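PDB 2EEN: CYTH domain-containing protein, which is of unknown function but carries a CYTH domain, and may, like class IV adenylyl cyclases and other members of that family, handle a triphosphate-containing ligand. Local coordinates for residues E20-M25 with V120-D125; E47-R52 with E94-L99; Y114-G119 with E154-E159; T138-K143 with P147-K152. One frame throughout, in Å; residues are numbered along the deposited sequence.

Overall arrangement
All four contacts are made on the antiparallel sheet of the CYTH domain. Interactions 1 and 3 lie side by side on the same side of the chain's centre, their centres about 8 Å apart; strand 102-117 lies between strands 23-36 and 120-127 in the sheet. Along the chain their segments alternate. Interaction 4 is nested inside the loop closed by interaction 3, about 13 Å away between centres, and both use helix 146-160; the Glu117-Lys152 salt bridge joins them. Interaction 2, nested within the loop of interaction 1, sits about 30 Å from it, across the centre of the chain, where helix 89-98 packs on strand 48-56. Separate helices thus back distant parts of one sheet.

Interaction 1 (E20-M25 with V120-D125); sequences ETFEFM and VTITLD
The ring of Phe22 has the methyl CG2 of its neighbour Thr21 over the centre of one face, 3.5 Å above the plane. The partner across the contact arrives obliquely: CD1 of Ile122 lies 3.8 Å from CE2 of Phe22. The two side chains meet at about a right angle, so the isoleucine end touches a single corner of the ring. Phe22 is turned to this position by a first torsion of -57°, which sets CG beside the backbone N. Val116 and Leu160 add to the apolar surroundings of the ring, and Ile122 also meets Ile156 and Val18.

A second, thinner touch joins Met25 to Thr121. The bent thioether chain brings SD to 4.0 Å from the methyl CG2 of Thr121, the threonine offering its carbon branch rather than its hydroxyl.

The backbones stay 8.8 Å apart at the CA atoms of Phe22 and Ile122, because strand 102-117 runs between them. That strand hydrogen-bonds to both, Tyr115 with Glu23 on one flank and Tyr114 with Ile122 on the other. The contact is therefore a reach across an intervening strand in an antiparallel sheet. With no hydrogen bond or charge pairing across it, cohesion here rests on dispersion and on the removal of apolar surface from water.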
# COMPACT_ATOMS: atom_id res chain seq x y z
N GLU A 20 -21.57 -3.72 31.26
CA GLU A 20 -22.07 -3.09 32.48
C GLU A 20 -20.99 -2.32 33.23
O GLU A 20 -21.23 -1.80 34.32
CB GLU A 20 -22.67 -4.16 33.40
CG GLU A 20 -23.90 -4.87 32.82
CD GLU A 20 -25.15 -4.01 32.86
OE1 GLU A 20 -25.09 -2.84 32.41
OE2 GLU A 20 -26.20 -4.50 33.33
N THR A 21 -19.79 -2.23 32.66
CA THR A 21 -18.70 -1.52 33.33
C THR A 21 -18.17 -0.35 32.52
O THR A 21 -17.74 0.66 33.08
CB THR A 21 -17.50 -2.46 33.60
OG1 THR A 21 -17.92 -3.55 34.42
CG2 THR A 21 -16.38 -1.69 34.28
N PHE A 22 -18.22 -0.48 31.20
CA PHE A 22 -17.68 0.56 30.34
C PHE A 22 -18.62 1.12 29.30
O PHE A 22 -19.57 0.48 28.87
CB PHE A 22 -16.43 0.03 29.63
CG PHE A 22 -15.37 -0.47 30.56
CD1 PHE A 22 -14.67 0.42 31.37
CD2 PHE A 22 -15.07 -1.83 30.63
CE1 PHE A 22 -13.67 -0.04 32.23
CE2 PHE A 22 -14.08 -2.29 31.48
CZ PHE A 22 -13.38 -1.40 32.29
N GLU A 23 -18.30 2.34 28.90
CA GLU A 23 -19.03 3.08 27.90
C GLU A 23 -18.89 2.37 26.56
O GLU A 23 -17.77 2.10 26.12
CB GLU A 23 -18.42 4.48 27.80
CG GLU A 23 -19.08 5.41 26.81
CD GLU A 23 -20.15 6.26 27.46
OE1 GLU A 23 -20.58 5.93 28.59
OE2 GLU A 23 -20.55 7.25 26.83
N PHE A 24 -20.01 2.06 25.93
CA PHE A 24 -20.01 1.40 24.63
C PHE A 24 -19.69 2.47 23.60
O PHE A 24 -20.25 3.57 23.64
CB PHE A 24 -21.38 0.78 24.33
CG PHE A 24 -21.53 0.26 22.93
CD1 PHE A 24 -20.72 -0.78 22.46
CD2 PHE A 24 -22.47 0.80 22.07
CE1 PHE A 24 -20.86 -1.27 21.17
CE2 PHE A 24 -22.62 0.32 20.77
CZ PHE A 24 -21.82 -0.72 20.32
N MET A 25 -18.78 2.16 22.70
CA MET A 25 -18.40 3.09 21.65
C MET A 25 -19.14 2.70 20.38
O MET A 25 -20.03 3.42 19.94
CB MET A 25 -16.89 3.05 21.46
CG MET A 25 -16.15 3.44 22.72
SD MET A 25 -14.36 3.31 22.59
CE MET A 25 -14.01 4.71 21.51
N VAL A 120 -7.32 4.12 26.31
CA VAL A 120 -7.40 2.67 26.55
C VAL A 120 -8.77 2.17 26.12
O VAL A 120 -9.80 2.66 26.58
CB VAL A 120 -7.20 2.32 28.03
CG1 VAL A 120 -7.22 0.81 28.20
CG2 VAL A 120 -5.87 2.89 28.52
N THR A 121 -8.76 1.18 25.23
CA THR A 121 -9.99 0.62 24.70
C THR A 121 -10.03 -0.90 24.83
O THR A 121 -9.02 -1.57 24.71
CB THR A 121 -10.14 0.98 23.20
OG1 THR A 121 -10.06 2.40 23.05
CG2 THR A 121 -11.48 0.49 22.66
N ILE A 122 -11.23 -1.42 25.07
CA ILE A 122 -11.44 -2.86 25.18
C ILE A 122 -12.35 -3.29 24.05
O ILE A 122 -13.29 -2.58 23.69
CB ILE A 122 -12.12 -3.22 26.51
CG1 ILE A 122 -11.05 -3.46 27.58
CG2 ILE A 122 -13.00 -4.47 26.35
CD1 ILE A 122 -11.62 -3.63 28.96
N THR A 123 -12.09 -4.45 23.47
CA THR A 123 -12.96 -4.93 22.41
C THR A 123 -13.45 -6.32 22.73
O THR A 123 -12.70 -7.16 23.24
CB THR A 123 -12.26 -4.94 21.04
OG1 THR A 123 -11.13 -5.81 21.08
CG2 THR A 123 -11.81 -3.54 20.69
N LEU A 124 -14.73 -6.56 22.48
CA LEU A 124 -15.32 -7.87 22.69
C LEU A 124 -15.38 -8.45 21.29
O LEU A 124 -16.10 -7.94 20.44
CB LEU A 124 -16.72 -7.76 23.28
CG LEU A 124 -16.82 -6.97 24.58
CD1 LEU A 124 -18.24 -7.10 25.11
CD2 LEU A 124 -15.81 -7.48 25.60
N ASP A 125 -14.60 -9.50 21.06
CA ASP A 125 -14.53 -10.12 19.74
C ASP A 125 -15.23 -11.46 19.64
O ASP A 125 -15.04 -12.33 20.48
CB ASP A 125 -13.07 -10.33 19.32
CG ASP A 125 -12.28 -9.04 19.23
OD1 ASP A 125 -12.88 -7.94 19.24
OD2 ASP A 125 -11.04 -9.14 19.14

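Interaction 2 (E47-R52 with E94-L99); sequences EALRIR and ELLDRL
Leu96 meets both Leu49 and Ile51 with its forked end, one methyl for each, and this is the tight heart of a fully buried contact. CD1 of Leu96 and CD1 of Ile51 reach toward each other tip to tip at 3.6 Å. The other branch, CD2, lies 3.9 Å from CD2 of Leu49. A first torsion of -71° keeps CG of Leu96 beside its backbone N and aims the fork at the strand. Tyr35 and Phe101 also pack on the leucine.

The far side of the helix is quite different. Glu94, Asp97 and Arg98 are exposed there, Asp97 forming a salt bridge with Lys102, while Glu94 and Arg98 pack on Ile81 of the second subunit.

Alternation along the strand gives its other face to charge. Arg50 points away from the helix, and NH2 of Arg52 lies 3.3 Å above the plane of the Arg50 guanidinium, offset toward its rim. Tyr34 OH hydrogen-bonds to NH1 of Arg50, while Asp32 forms a salt bridge with NE of Arg52. In CYTH proteins such basic residues typically line a tunnel for a triphosphate, and the pair here is consistent with that role. Strand 48-56 thus separates two chemistries, an oily seat for helix 89-98 and an arginine-bearing face.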
# COMPACT_ATOMS: atom_id res chain seq x y z
N GLU A 47 5.92 -11.87 10.98
CA GLU A 47 5.41 -10.66 10.36
C GLU A 47 4.01 -10.96 9.83
O GLU A 47 3.59 -12.11 9.77
CB GLU A 47 6.29 -10.26 9.19
CG GLU A 47 7.66 -9.81 9.57
CD GLU A 47 8.52 -9.64 8.35
OE1 GLU A 47 9.07 -10.65 7.86
OE2 GLU A 47 8.64 -8.50 7.86
N ALA A 48 3.28 -9.92 9.45
CA ALA A 48 1.95 -10.10 8.90
C ALA A 48 1.59 -8.94 7.99
O ALA A 48 2.08 -7.82 8.16
CB ALA A 48 0.91 -10.21 10.03
N LEU A 49 0.78 -9.23 6.98
CA LEU A 49 0.31 -8.21 6.07
C LEU A 49 -1.15 -8.54 5.89
O LEU A 49 -1.51 -9.67 5.55
CB LEU A 49 1.04 -8.27 4.73
CG LEU A 49 0.57 -7.16 3.78
CD1 LEU A 49 0.98 -5.78 4.34
CD2 LEU A 49 1.19 -7.37 2.41
N ARG A 50 -2.01 -7.55 6.12
CA ARG A 50 -3.43 -7.80 6.04
C ARG A 50 -4.24 -6.67 5.46
O ARG A 50 -3.86 -5.51 5.53
CB ARG A 50 -3.91 -8.10 7.47
CG ARG A 50 -5.36 -7.75 7.81
CD ARG A 50 -5.54 -7.69 9.33
NE ARG A 50 -5.37 -6.34 9.87
CZ ARG A 50 -5.07 -6.07 11.14
NH1 ARG A 50 -4.88 -7.06 12.00
NH2 ARG A 50 -4.96 -4.81 11.55
N ILE A 51 -5.35 -7.03 4.82
CA ILE A 51 -6.27 -6.02 4.34
C ILE A 51 -7.50 -6.27 5.18
O ILE A 51 -8.03 -7.39 5.21
CB ILE A 51 -6.63 -6.16 2.86
CG1 ILE A 51 -5.48 -5.61 2.01
CG2 ILE A 51 -7.90 -5.38 2.56
CD1 ILE A 51 -5.65 -5.79 0.53
N ARG A 52 -7.94 -5.24 5.88
CA ARG A 52 -9.11 -5.33 6.74
C ARG A 52 -10.25 -4.49 6.23
O ARG A 52 -10.07 -3.33 5.87
CB ARG A 52 -8.78 -4.86 8.15
CG ARG A 52 -10.02 -4.49 8.96
CD ARG A 52 -9.66 -4.24 10.40
NE ARG A 52 -9.12 -5.46 11.01
CZ ARG A 52 -8.57 -5.52 12.21
NH1 ARG A 52 -8.47 -4.43 12.96
NH2 ARG A 52 -8.13 -6.68 12.67
N GLU A 94 -5.68 -6.68 -6.18
CA GLU A 94 -5.01 -7.07 -7.41
C GLU A 94 -3.51 -6.80 -7.34
O GLU A 94 -2.70 -7.62 -7.79
CB GLU A 94 -5.64 -6.31 -8.59
CG GLU A 94 -5.14 -6.75 -9.95
CD GLU A 94 -5.87 -6.03 -11.08
OE1 GLU A 94 -5.98 -4.79 -11.03
OE2 GLU A 94 -6.32 -6.72 -12.02
N LEU A 95 -3.13 -5.67 -6.77
CA LEU A 95 -1.73 -5.30 -6.64
C LEU A 95 -0.97 -6.34 -5.81
O LEU A 95 0.09 -6.82 -6.21
CB LEU A 95 -1.60 -3.93 -5.98
CG LEU A 95 -0.16 -3.47 -5.72
CD1 LEU A 95 0.64 -3.53 -7.01
CD2 LEU A 95 -0.17 -2.06 -5.15
N LEU A 96 -1.52 -6.68 -4.66
CA LEU A 96 -0.89 -7.68 -3.81
C LEU A 96 -0.73 -9.00 -4.56
O LEU A 96 0.32 -9.62 -4.51
CB LEU A 96 -1.70 -7.88 -2.53
CG LEU A 96 -1.65 -6.72 -1.53
CD1 LEU A 96 -2.43 -7.08 -0.28
CD2 LEU A 96 -0.20 -6.42 -1.16
N ASP A 97 -1.77 -9.42 -5.27
CA ASP A 97 -1.71 -10.68 -6.01
C ASP A 97 -0.60 -10.65 -7.06
O ASP A 97 0.20 -11.58 -7.16
CB ASP A 97 -3.06 -10.95 -6.68
CG ASP A 97 -3.17 -12.36 -7.22
OD1 ASP A 97 -3.02 -13.31 -6.42
OD2 ASP A 97 -3.40 -12.52 -8.43
N ARG A 98 -0.54 -9.57 -7.83
CA ARG A 98 0.47 -9.42 -8.87
C ARG A 98 1.88 -9.41 -8.30
O ARG A 98 2.81 -9.92 -8.92
CB ARG A 98 0.23 -8.14 -9.66
CG ARG A 98 -1.03 -8.16 -10.52
CD ARG A 98 -0.90 -9.16 -11.66
NE ARG A 98 -2.08 -9.16 -12.52
CZ ARG A 98 -2.20 -9.86 -13.64
NH1 ARG A 98 -1.20 -10.63 -14.05
NH2 ARG A 98 -3.31 -9.80 -14.36
N LEU A 99 2.03 -8.84 -7.11
CA LEU A 99 3.34 -8.79 -6.47
C LEU A 99 3.73 -10.12 -5.83
O LEU A 99 4.84 -10.27 -5.33
CB LEU A 99 3.39 -7.66 -5.44
CG LEU A 99 3.31 -6.26 -6.06
CD1 LEU A 99 3.28 -5.21 -4.97
CD2 LEU A 99 4.50 -6.04 -6.97

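Interaction 3 (Y114-G119 with E154-E159); sequences YYVEKG and EKILRE
Apolar contact comes first: CD1 of Ile156 reaches tip to tip toward CG1 of Val116, the two methyl carbons 4.0 Å apart. The valine extends this branch with CG1 opposite its own backbone N (chi1 174°), while on the helix Ile156 sends CG1 and then CD1 out toward the strand. The fit is a light one, made by a single methyl on each side.

A mixed contact lies beside it. The same CD1 of Ile156 is 4.2 Å from OE1 of Glu117, whose chain crosses that of the isoleucine at a slant. The carboxylate is not held by this touch; its partner is Lys152, one turn before Ile156 on the helix, through a salt bridge from OE2.

Ionic pairing also occurs along the helix itself. NE of Arg158 makes a weak hydrogen bond, part of a salt bridge, to OE2 of Glu154 at 3.3 Å, with the carboxylate oxygen at the edge of the guanidinium and in its plane.

Backbone geometry explains why consecutive strand residues can both serve the helix. Val116 and Glu117 together face Val120 in a classic beta bulge, and each directs its side chain toward segment 154-159. Helix 146-160 lies against the sheet here, with Ile156 resting also on Ile122 of strand 120-127 and on Ile136 of strand 131-139, while Phe22, in the loop before strand 23-36, also packs on Val116.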
# COMPACT_ATOMS: atom_id res chain seq x y z
N TYR A 114 -15.27 -0.68 23.56
CA TYR A 114 -15.64 -0.01 24.80
C TYR A 114 -14.55 0.91 25.29
O TYR A 114 -13.36 0.59 25.21
CB TYR A 114 -15.95 -1.05 25.88
CG TYR A 114 -17.19 -1.83 25.59
CD1 TYR A 114 -17.18 -2.90 24.69
CD2 TYR A 114 -18.42 -1.43 26.13
CE1 TYR A 114 -18.35 -3.54 24.33
CE2 TYR A 114 -19.60 -2.08 25.77
CZ TYR A 114 -19.55 -3.13 24.87
OH TYR A 114 -20.72 -3.75 24.48
N TYR A 115 -14.95 2.08 25.79
CA TYR A 115 -14.02 3.05 26.33
C TYR A 115 -13.68 2.68 27.77
O TYR A 115 -14.58 2.56 28.60
CB TYR A 115 -14.67 4.44 26.31
CG TYR A 115 -13.82 5.52 26.94
CD1 TYR A 115 -12.89 6.23 26.19
CD2 TYR A 115 -13.95 5.84 28.29
CE1 TYR A 115 -12.11 7.24 26.77
CE2 TYR A 115 -13.17 6.84 28.88
CZ TYR A 115 -12.26 7.53 28.11
OH TYR A 115 -11.50 8.52 28.69
N VAL A 116 -12.40 2.48 28.07
CA VAL A 116 -11.99 2.13 29.43
C VAL A 116 -11.52 3.38 30.15
O VAL A 116 -12.03 3.73 31.21
CB VAL A 116 -10.87 1.08 29.41
CG1 VAL A 116 -10.35 0.83 30.83
CG2 VAL A 116 -11.39 -0.20 28.81
N GLU A 117 -10.51 4.02 29.57
CA GLU A 117 -9.98 5.26 30.11
C GLU A 117 -9.31 5.99 28.96
O GLU A 117 -9.31 5.50 27.84
CB GLU A 117 -9.02 5.01 31.27
CG GLU A 117 -7.96 3.98 31.04
CD GLU A 117 -7.20 3.67 32.32
OE1 GLU A 117 -7.78 3.06 33.25
OE2 GLU A 117 -6.02 4.07 32.41
N LYS A 118 -8.75 7.16 29.23
CA LYS A 118 -8.15 7.90 28.14
C LYS A 118 -7.09 7.08 27.43
O LYS A 118 -6.12 6.63 28.03
CB LYS A 118 -7.54 9.20 28.65
CG LYS A 118 -7.03 10.07 27.52
CD LYS A 118 -6.55 11.41 28.03
CE LYS A 118 -6.04 12.27 26.89
NZ LYS A 118 -4.80 11.69 26.29
N GLY A 119 -7.30 6.87 26.13
CA GLY A 119 -6.34 6.12 25.34
C GLY A 119 -6.35 4.62 25.56
O GLY A 119 -5.48 3.93 25.04
N GLU A 154 -3.16 -5.73 31.66
CA GLU A 154 -3.41 -7.08 32.13
C GLU A 154 -4.28 -7.00 33.38
O GLU A 154 -5.19 -7.79 33.55
CB GLU A 154 -2.10 -7.80 32.46
CG GLU A 154 -2.29 -9.29 32.66
CD GLU A 154 -1.02 -10.00 33.09
OE1 GLU A 154 0.04 -9.74 32.50
OE2 GLU A 154 -1.10 -10.83 34.03
N LYS A 155 -4.00 -6.02 34.23
CA LYS A 155 -4.78 -5.85 35.45
C LYS A 155 -6.25 -5.55 35.14
O LYS A 155 -7.15 -6.12 35.75
CB LYS A 155 -4.20 -4.72 36.32
CG LYS A 155 -5.00 -4.46 37.59
CD LYS A 155 -4.28 -3.51 38.53
CE LYS A 155 -4.92 -3.52 39.90
NZ LYS A 155 -4.18 -2.67 40.87
N ILE A 156 -6.48 -4.67 34.17
CA ILE A 156 -7.85 -4.33 33.79
C ILE A 156 -8.61 -5.56 33.32
O ILE A 156 -9.75 -5.79 33.72
CB ILE A 156 -7.85 -3.26 32.68
CG1 ILE A 156 -7.33 -1.93 33.24
CG2 ILE A 156 -9.25 -3.08 32.12
CD1 ILE A 156 -7.05 -0.89 32.19
N LEU A 157 -7.99 -6.37 32.47
CA LEU A 157 -8.64 -7.58 31.97
C LEU A 157 -8.88 -8.61 33.07
O LEU A 157 -9.95 -9.23 33.12
CB LEU A 157 -7.83 -8.20 30.84
CG LEU A 157 -7.89 -7.40 29.54
CD1 LEU A 157 -7.21 -8.17 28.43
CD2 LEU A 157 -9.35 -7.12 29.19
N ARG A 158 -7.90 -8.80 33.94
CA ARG A 158 -8.07 -9.77 35.01
C ARG A 158 -9.17 -9.33 35.96
O ARG A 158 -9.90 -10.16 36.51
CB ARG A 158 -6.74 -9.98 35.76
CG ARG A 158 -5.78 -10.87 34.98
CD ARG A 158 -4.56 -11.27 35.79
NE ARG A 158 -3.84 -12.34 35.12
CZ ARG A 158 -4.28 -13.60 35.05
NH1 ARG A 158 -5.44 -13.93 35.61
NH2 ARG A 158 -3.58 -14.51 34.39
N GLU A 159 -9.33 -8.02 36.14
CA GLU A 159 -10.37 -7.51 37.01
C GLU A 159 -11.75 -7.74 36.40
O GLU A 159 -12.77 -7.64 37.09
CB GLU A 159 -10.16 -6.03 37.28
CG GLU A 159 -8.95 -5.74 38.16
CD GLU A 159 -9.14 -6.05 39.65
OE1 GLU A 159 -10.25 -6.46 40.09
OE2 GLU A 159 -8.17 -5.83 40.39

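Interaction 4 (T138-K143 with P147-K152); sequences TLVKEK and PEAVEK
Val140 meets Ala149 through one of its two branches, and its side chain can be traced outward. CB stands 5.0 Å from CB of Ala149, too far to touch. CG1 closes the gap, coming to 3.6 Å from that same CB of Ala149, while CG2 remains 5.4 Å from it. The first torsion, -62°, is what selects the branch: it puts CG1 opposite the carbonyl carbon and turned to the helix. Val4 and Ile146 pack on the valine as well.

Two residues earlier in the chain, Thr138 comes to the same alanine. Its methyl CG2 lies 4.1 Å from CB of Ala149, so one small side chain receives two methyls. The hydroxyl of Thr138 is put to other use, hydrogen-bonding with the carbonyl O of Gly119; the residue therefore gives carbon to the helix and oxygen to the neighbouring hairpin.

Where the chain turns from strand to helix, a backbone oxygen meets a proline ring carbon. O of Lys143 lies 3.6 Å from CD of Pro147, a van der Waals approach in the first turn of the helix.

Alanine's short side chain is consistent with the close approach of helix 146-160 to strand 131-139, where the CA atoms of Thr138 and Ala149 are only 7.5 Å apart. No hydrogen bond links the two segments, and the contact across them is essentially van der Waals and apolar.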
# COMPACT_ATOMS: atom_id res chain seq x y z
N THR A 138 -3.63 0.18 24.24
CA THR A 138 -3.30 1.55 24.59
C THR A 138 -1.99 1.87 23.90
O THR A 138 -1.17 0.97 23.66
CB THR A 138 -3.15 1.74 26.10
OG1 THR A 138 -3.01 3.15 26.39
CG2 THR A 138 -1.92 1.00 26.62
N LEU A 139 -1.78 3.14 23.59
CA LEU A 139 -0.55 3.56 22.92
C LEU A 139 0.49 4.06 23.91
O LEU A 139 0.16 4.65 24.94
CB LEU A 139 -0.85 4.66 21.90
CG LEU A 139 -1.81 4.29 20.76
CD1 LEU A 139 -2.01 5.49 19.85
CD2 LEU A 139 -1.24 3.11 19.99
N VAL A 140 1.76 3.81 23.59
CA VAL A 140 2.88 4.25 24.41
C VAL A 140 3.92 4.79 23.44
O VAL A 140 4.01 4.33 22.30
CB VAL A 140 3.49 3.08 25.21
CG1 VAL A 140 2.46 2.51 26.17
CG2 VAL A 140 4.00 2.00 24.27
N LYS A 141 4.72 5.76 23.89
CA LYS A 141 5.71 6.34 23.01
C LYS A 141 6.98 5.51 22.87
O LYS A 141 7.42 5.22 21.76
CB LYS A 141 6.07 7.75 23.48
CG LYS A 141 6.98 8.51 22.53
CD LYS A 141 7.19 9.94 22.98
CE LYS A 141 8.03 10.71 21.98
NZ LYS A 141 8.20 12.13 22.39
N GLU A 142 7.55 5.10 23.99
CA GLU A 142 8.78 4.32 23.97
C GLU A 142 8.61 2.83 24.24
O GLU A 142 7.70 2.40 24.93
CB GLU A 142 9.79 4.90 24.97
CG GLU A 142 10.22 6.32 24.64
CD GLU A 142 10.74 6.45 23.22
OE1 GLU A 142 11.35 5.48 22.72
OE2 GLU A 142 10.53 7.52 22.61
N LYS A 143 9.52 2.04 23.67
CA LYS A 143 9.51 0.60 23.83
C LYS A 143 9.62 0.22 25.31
O LYS A 143 9.00 -0.74 25.76
CB LYS A 143 10.67 -0.02 23.05
CG LYS A 143 10.75 -1.53 23.14
CD LYS A 143 11.91 -2.08 22.31
CE LYS A 143 11.76 -1.73 20.83
NZ LYS A 143 12.83 -2.35 19.99
N PRO A 147 6.35 -2.47 29.05
CA PRO A 147 6.14 -3.30 30.23
C PRO A 147 5.11 -2.74 31.21
O PRO A 147 4.23 -3.46 31.66
CB PRO A 147 7.54 -3.40 30.83
CG PRO A 147 8.40 -3.41 29.60
CD PRO A 147 7.79 -2.30 28.77
N GLU A 148 5.23 -1.46 31.54
CA GLU A 148 4.29 -0.82 32.47
C GLU A 148 2.86 -0.87 31.92
O GLU A 148 1.92 -1.21 32.65
CB GLU A 148 4.66 0.65 32.69
CG GLU A 148 6.01 0.88 33.35
CD GLU A 148 6.38 2.35 33.42
OE1 GLU A 148 5.67 3.12 34.10
OE2 GLU A 148 7.38 2.74 32.78
N ALA A 149 2.71 -0.53 30.65
CA ALA A 149 1.40 -0.54 30.01
C ALA A 149 0.79 -1.93 30.01
O ALA A 149 -0.40 -2.10 30.24
CB ALA A 149 1.50 -0.02 28.58
N VAL A 150 1.61 -2.94 29.73
CA VAL A 150 1.14 -4.31 29.71
C VAL A 150 0.59 -4.68 31.08
O VAL A 150 -0.47 -5.27 31.19
CB VAL A 150 2.26 -5.30 29.31
CG1 VAL A 150 1.80 -6.73 29.55
CG2 VAL A 150 2.62 -5.10 27.84
N GLU A 151 1.33 -4.31 32.13
CA GLU A 151 0.89 -4.61 33.48
C GLU A 151 -0.45 -3.94 33.77
O GLU A 151 -1.35 -4.55 34.35
CB GLU A 151 1.94 -4.14 34.49
CG GLU A 151 3.32 -4.72 34.25
CD GLU A 151 4.33 -4.31 35.30
OE1 GLU A 151 4.41 -3.10 35.62
OE2 GLU A 151 5.06 -5.19 35.81
N LYS A 152 -0.58 -2.70 33.34
CA LYS A 152 -1.80 -1.94 33.55
C LYS A 152 -2.98 -2.59 32.82
O LYS A 152 -4.06 -2.77 33.39
CB LYS A 152 -1.61 -0.52 33.04
CG LYS A 152 -2.85 0.33 33.10
CD LYS A 152 -2.60 1.65 32.40
CE LYS A 152 -3.81 2.53 32.48
NZ LYS A 152 -4.09 2.96 33.88